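Local coordinates for Mlr6093 protein (Mesorhizobium loti, PDB 2QJ8) that probably acts as a zinc-dependent hydrolase of the succinylglutamate desuccinylase/aspartoacylase family, cutting ester bonds or amide bonds other than peptide bonds, at residues 66-71 against 226-231; 282-287 against 324-329. One frame throughout, in Å; residues are numbered along the deposited sequence. Where two conformers were deposited one is given.

Interaction 1 of 2, residues 66-71 against 226-231; sequences RRLVKW and NGLIAL
L228 reaches across from helix 218-230 to L68 and W71 on helix 60-75, and a single methyl group, its CD1, makes both contacts. The segment opens at N226, whose carbonyl accepts the helical bond from A230 N, while its ND2 is hydrogen-bonded to the carbonyl of F174, so this side chain is occupied away from the other helix. G227 follows, buried and without a side chain, its carbonyl taking the amide of L231.

Next comes L228, which points at helix 60-75. With CG anti to the carbonyl carbon (chi1 -67°) and CD1 in turn anti to CA (chi2 170°), the branch runs out to the indole of W71. The methyl arrives in the plane of the ring, at the edge of the six-membered part, with CD1 3.6 Å from W71 CZ3 and 4.1 Å from W71 CH2. This is a methyl against an aromatic edge, with no stacking on the face. W71 presents that edge because its CG is anti to the backbone N (chi1 173°), which swings the indole toward L228. The same CD1 also meets L68 CD2, at 4.1 Å. The CA atoms of L68 and L228 are still 10.6 Å apart, so the helices meet through side-chain ends, with no hydrogen bond between the two segments.

Beyond L228 the helix stops at A230. Strands complete the surroundings: L68 rests on I50 of strand 47-52 and I83 of strand 79-84, L228 rests on L48, and V224 and R225, one turn back on helix 218-230, touch L68 and W71.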
loop_
_atom_site.group_PDB
_atom_site.type_symbol
_atom_site.label_atom_id
_atom_site.label_comp_id
_atom_site.label_asym_id
_atom_site.label_seq_id
_atom_site.Cartn_x
_atom_site.Cartn_y
_atom_site.Cartn_z
ATOM N N ARG A 66 9.148 11.178 -13.908
ATOM C CA ARG A 66 10.391 10.830 -14.546
ATOM C C ARG A 66 10.179 10.318 -15.968
ATOM O O ARG A 66 11.039 10.507 -16.830
ATOM C CB ARG A 66 11.120 9.779 -13.735
ATOM C CG ARG A 66 11.746 10.321 -12.505
ATOM C CD ARG A 66 12.041 9.202 -11.569
ATOM N NE ARG A 66 12.561 9.723 -10.322
ATOM C CZ ARG A 66 13.816 10.078 -10.110
ATOM N NH1 ARG A 66 14.746 9.994 -11.071
ATOM N NH2 ARG A 66 14.137 10.553 -8.900
ATOM N N ARG A 67 9.060 9.650 -16.228
ATOM C CA ARG A 67 8.759 9.269 -17.623
ATOM C C ARG A 67 8.555 10.488 -18.527
ATOM O O ARG A 67 9.024 10.511 -19.661
ATOM C CB ARG A 67 7.539 8.379 -17.675
ATOM C CG ARG A 67 7.801 7.039 -17.100
ATOM C CD ARG A 67 6.550 6.187 -17.121
ATOM N NE ARG A 67 6.884 4.816 -16.763
ATOM C CZ ARG A 67 6.024 3.814 -16.603
ATOM N NH1 ARG A 67 4.712 3.944 -16.810
ATOM N NH2 ARG A 67 6.523 2.633 -16.276
ATOM N N LEU A 68 7.858 11.492 -18.000
ATOM C CA LEU A 68 7.587 12.771 -18.691
ATOM C C LEU A 68 8.889 13.493 -18.961
ATOM O O LEU A 68 9.067 14.059 -20.038
ATOM C CB LEU A 68 6.655 13.666 -17.851
ATOM C CG LEU A 68 5.195 13.245 -17.727
ATOM C CD1 LEU A 68 4.540 14.019 -16.602
ATOM C CD2 LEU A 68 4.466 13.441 -19.039
ATOM N N VAL A 69 9.792 13.479 -17.967
ATOM C CA VAL A 69 11.146 14.032 -18.106
ATOM C C VAL A 69 11.880 13.455 -19.324
ATOM O O VAL A 69 12.543 14.195 -20.046
ATOM C CB VAL A 69 11.990 13.858 -16.814
ATOM C CG1 VAL A 69 13.472 14.118 -17.085
ATOM C CG2 VAL A 69 11.479 14.788 -15.728
ATOM N N LYS A 70 11.747 12.161 -19.556
ATOM C CA LYS A 70 12.371 11.519 -20.715
ATOM C C LYS A 70 11.620 11.660 -22.054
ATOM O O LYS A 70 12.246 11.587 -23.121
ATOM C CB LYS A 70 12.616 10.031 -20.412
ATOM C CG LYS A 70 13.741 9.793 -19.417
ATOM C CD LYS A 70 13.968 8.321 -19.153
ATOM N N TRP A 71 10.299 11.857 -21.999
ATOM C CA TRP A 71 9.431 11.913 -23.184
ATOM C C TRP A 71 9.245 13.300 -23.756
ATOM O O TRP A 71 9.177 13.448 -24.969
ATOM C CB TRP A 71 8.080 11.291 -22.834
ATOM C CG TRP A 71 6.985 11.390 -23.828
ATOM C CD1 TRP A 71 6.845 10.669 -24.971
ATOM C CD2 TRP A 71 5.804 12.180 -23.709
ATOM N NE1 TRP A 71 5.665 10.989 -25.593
ATOM C CE2 TRP A 71 5.007 11.919 -24.842
ATOM C CE3 TRP A 71 5.355 13.102 -22.773
ATOM C CZ2 TRP A 71 3.776 12.535 -25.052
ATOM C CZ3 TRP A 71 4.133 13.732 -22.994
ATOM C CH2 TRP A 71 3.364 13.439 -24.116
ATOM N N ASN A 226 -3.127 13.194 -22.702
ATOM C CA ASN A 226 -4.358 13.853 -23.162
ATOM C C ASN A 226 -4.465 15.276 -22.563
ATOM O O ASN A 226 -4.822 16.234 -23.265
ATOM C CB ASN A 226 -5.618 13.048 -22.790
ATOM C CG ASN A 226 -5.698 11.675 -23.456
ATOM O OD1 ASN A 226 -5.151 11.458 -24.518
ATOM N ND2 ASN A 226 -6.387 10.736 -22.809
ATOM N N GLY A 227 -4.111 15.392 -21.281
ATOM C CA GLY A 227 -4.116 16.672 -20.577
ATOM C C GLY A 227 -3.167 17.653 -21.213
ATOM O O GLY A 227 -3.540 18.801 -21.436
ATOM N N LEU A 228 -1.953 17.185 -21.535
ATOM C CA LEU A 228 -0.930 18.012 -22.202
ATOM C C LEU A 228 -1.339 18.477 -23.584
ATOM O O LEU A 228 -1.053 19.606 -23.959
ATOM C CB LEU A 228 0.400 17.278 -22.276
ATOM C CG LEU A 228 1.070 17.041 -20.944
ATOM C CD1 LEU A 228 2.222 16.106 -21.170
ATOM C CD2 LEU A 228 1.496 18.355 -20.323
ATOM N N ILE A 229 -2.005 17.595 -24.323
ATOM C CA ILE A 229 -2.585 17.919 -25.609
ATOM C C ILE A 229 -3.647 19.004 -25.423
ATOM O O ILE A 229 -3.582 20.042 -26.071
ATOM C CB ILE A 229 -3.204 16.679 -26.293
ATOM C CG1 ILE A 229 -2.114 15.698 -26.725
ATOM C CG2 ILE A 229 -4.022 17.085 -27.529
ATOM C CD1 ILE A 229 -2.655 14.330 -27.109
ATOM N N ALA A 230 -4.570 18.801 -24.486
ATOM C CA ALA A 230 -5.607 19.795 -24.176
ATOM C C ALA A 230 -5.038 21.172 -23.763
ATOM O O ALA A 230 -5.671 22.192 -23.956
ATOM C CB ALA A 230 -6.540 19.259 -23.079
ATOM N N LEU A 231 -3.846 21.191 -23.186
ATOM C CA LEU A 231 -3.194 22.447 -22.811
ATOM C C LEU A 231 -2.395 23.075 -23.968
ATOM O O LEU A 231 -1.844 24.149 -23.796
ATOM C CB LEU A 231 -2.284 22.208 -21.601
ATOM C CG LEU A 231 -2.990 21.907 -20.282
ATOM C CD1 LEU A 231 -2.030 21.272 -19.347
ATOM C CD2 LEU A 231 -3.613 23.191 -19.701
#

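Interaction 2 of 2, residues 282-287 against 324-329; sequences DVVGVL and AILARP
V284 faces A324 and L326 between two sheets, from a kink in strand 283-288 that is a classic beta bulge: V284 and G285 lie together opposite I300 of the neighbouring strand 298-301. The bulge shows in the backbone, since V284 has helix-like angles (phi -92°, psi -31°) while G285 is extended again. V284 sends its side chain toward strand 322-329, which belongs to a different sheet. The contact is therefore face to face between sheets, purely apolar, and without a hydrogen bond across it.

The isopropyl group of V284 divides its two methyls between two partners. CG1, anti to the backbone N (chi1 166°), lies 3.6 Å from A324 CB. CG2, on the N side of the same carbon, turns along the partner strand to L326 and comes within 4.3 Å of its CD2. A324 and L326 are alternate residues of one strand, so both side chains point to this face, whereas I325 between them turns to the other face and packs on T254 and F309. The small A324 lets V284 come in close, with 7.6 Å between the two CA atoms.

The chi2 of L326, 31°, is well off a staggered value; CD2 is the branch that meets V284, while CD1 lies toward A324. L326 also touches S306 and L260, and I311 of strand 306-312 touches V284, so the valine is buried between the sheets. Within the strand itself, L326 CD1 leans back toward its neighbour on the same face, 4.1 Å from A324 CB.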
loop_
_atom_site.group_PDB
_atom_site.type_symbol
_atom_site.label_atom_id
_atom_site.label_comp_id
_atom_site.label_asym_id
_atom_site.label_seq_id
_atom_site.Cartn_x
_atom_site.Cartn_y
_atom_site.Cartn_z
ATOM N N ASP A 282 -26.392 -1.506 0.414
ATOM C CA ASP A 282 -25.376 -2.563 0.272
ATOM C C ASP A 282 -24.251 -2.390 1.272
ATOM O O ASP A 282 -23.836 -1.257 1.552
ATOM C CB ASP A 282 -24.739 -2.572 -1.130
ATOM C CG ASP A 282 -25.608 -3.220 -2.184
ATOM O OD1 ASP A 282 -26.706 -3.711 -1.880
ATOM O OD2 ASP A 282 -25.171 -3.243 -3.353
ATOM N N VAL A 283 -23.755 -3.514 1.790
ATOM C CA VAL A 283 -22.619 -3.507 2.711
ATOM C C VAL A 283 -21.370 -3.193 1.875
ATOM O O VAL A 283 -21.046 -3.923 0.926
ATOM C CB VAL A 283 -22.468 -4.854 3.443
ATOM C CG1 VAL A 283 -21.208 -4.879 4.323
ATOM C CG2 VAL A 283 -23.733 -5.150 4.280
ATOM N N VAL A 284 -20.723 -2.080 2.208
ATOM C CA VAL A 284 -19.518 -1.622 1.537
ATOM C C VAL A 284 -18.290 -2.166 2.282
ATOM O O VAL A 284 -17.282 -2.443 1.666
ATOM C CB VAL A 284 -19.542 -0.065 1.347
ATOM C CG1 VAL A 284 -18.180 0.483 0.968
ATOM C CG2 VAL A 284 -20.603 0.297 0.294
ATOM N N GLY A 285 -18.403 -2.340 3.596
ATOM C CA GLY A 285 -17.362 -2.923 4.401
ATOM C C GLY A 285 -17.897 -3.366 5.741
ATOM O O GLY A 285 -19.050 -3.089 6.090
ATOM N N VAL A 286 -17.057 -4.081 6.468
ATOM C CA VAL A 286 -17.381 -4.623 7.777
ATOM C C VAL A 286 -16.307 -4.188 8.784
ATOM O O VAL A 286 -15.135 -4.143 8.436
ATOM C CB VAL A 286 -17.479 -6.168 7.681
ATOM C CG1 VAL A 286 -17.537 -6.815 9.049
ATOM C CG2 VAL A 286 -18.696 -6.566 6.850
ATOM N N LEU A 287 -16.715 -3.891 10.015
ATOM C CA LEU A 287 -15.801 -3.495 11.059
ATOM C C LEU A 287 -15.763 -4.614 12.098
ATOM O O LEU A 287 -16.781 -5.005 12.652
ATOM C CB LEU A 287 -16.256 -2.173 11.675
ATOM C CG LEU A 287 -15.336 -1.473 12.670
ATOM C CD1 LEU A 287 -14.136 -0.867 11.967
ATOM C CD2 LEU A 287 -16.127 -0.399 13.366
ATOM N N ALA A 324 -14.791 4.662 3.071
ATOM C CA ALA A 324 -15.157 4.545 1.674
ATOM C C ALA A 324 -15.696 5.882 1.156
ATOM O O ALA A 324 -16.300 6.650 1.922
ATOM C CB ALA A 324 -16.207 3.394 1.485
ATOM N N ILE A 325 -15.416 6.169 -0.118
ATOM C CA ILE A 325 -15.942 7.357 -0.784
ATOM C C ILE A 325 -16.736 6.874 -1.981
ATOM O O ILE A 325 -16.184 6.281 -2.913
ATOM C CB ILE A 325 -14.866 8.331 -1.226
ATOM C CG1 ILE A 325 -14.067 8.792 -0.003
ATOM C CG2 ILE A 325 -15.513 9.545 -1.908
ATOM C CD1 ILE A 325 -12.917 9.603 -0.361
ATOM N N LEU A 326 -18.038 7.105 -1.917
ATOM C CA LEU A 326 -18.974 6.721 -2.954
ATOM C C LEU A 326 -19.254 8.001 -3.745
ATOM O O LEU A 326 -19.020 9.104 -3.255
ATOM C CB LEU A 326 -20.242 6.114 -2.333
ATOM C CG LEU A 326 -20.236 4.634 -1.911
ATOM C CD1 LEU A 326 -18.904 4.085 -1.461
ATOM C CD2 LEU A 326 -21.333 4.333 -0.875
ATOM N N ALA A 327 -19.663 7.842 -4.992
ATOM C CA ALA A 327 -19.968 8.971 -5.858
ATOM C C ALA A 327 -21.155 8.638 -6.735
ATOM O O ALA A 327 -21.434 7.462 -7.019
ATOM C CB ALA A 327 -18.757 9.327 -6.702
ATOM N N ARG A 328 -21.846 9.681 -7.167
ATOM C CA ARG A 328 -23.005 9.537 -8.015
ATOM C C ARG A 328 -22.849 10.362 -9.250
ATOM O O ARG A 328 -22.240 11.407 -9.188
ATOM C CB ARG A 328 -24.223 10.033 -7.276
ATOM C CG ARG A 328 -24.466 9.307 -5.996
ATOM C CD ARG A 328 -25.702 9.854 -5.361
ATOM N NE ARG A 328 -25.512 10.064 -3.942
ATOM C CZ ARG A 328 -26.396 10.656 -3.138
ATOM N NH1 ARG A 328 -27.581 11.087 -3.599
ATOM N NH2 ARG A 328 -26.099 10.790 -1.841
ATOM N N PRO A 329 -23.460 9.930 -10.368
ATOM C CA PRO A 329 -23.314 10.722 -11.592
ATOM C C PRO A 329 -23.963 12.111 -11.477
ATOM O O PRO A 329 -25.003 12.255 -10.837
ATOM C CB PRO A 329 -24.037 9.879 -12.637
ATOM C CG PRO A 329 -24.992 9.087 -11.867
ATOM C CD PRO A 329 -24.345 8.777 -10.578
#

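Interaction 1 comes first along the chain and is complete before interaction 2 begins. Their centres lie 33 Å apart, with about 20 Å between nearest atoms, so they do not touch. Interaction 1 joins two helices of the catalytic domain, against strands 47-52 and 79-84; interaction 2 joins the four-stranded antiparallel sheet to strand 322-329, in the all-beta C-terminal part. The dimer brings these regions together between chains: R67, on the helix of interaction 1, forms a salt bridge with E269 of the second subunit, and within each chain E269 is backbone-bonded to V286 on the strand of interaction 2.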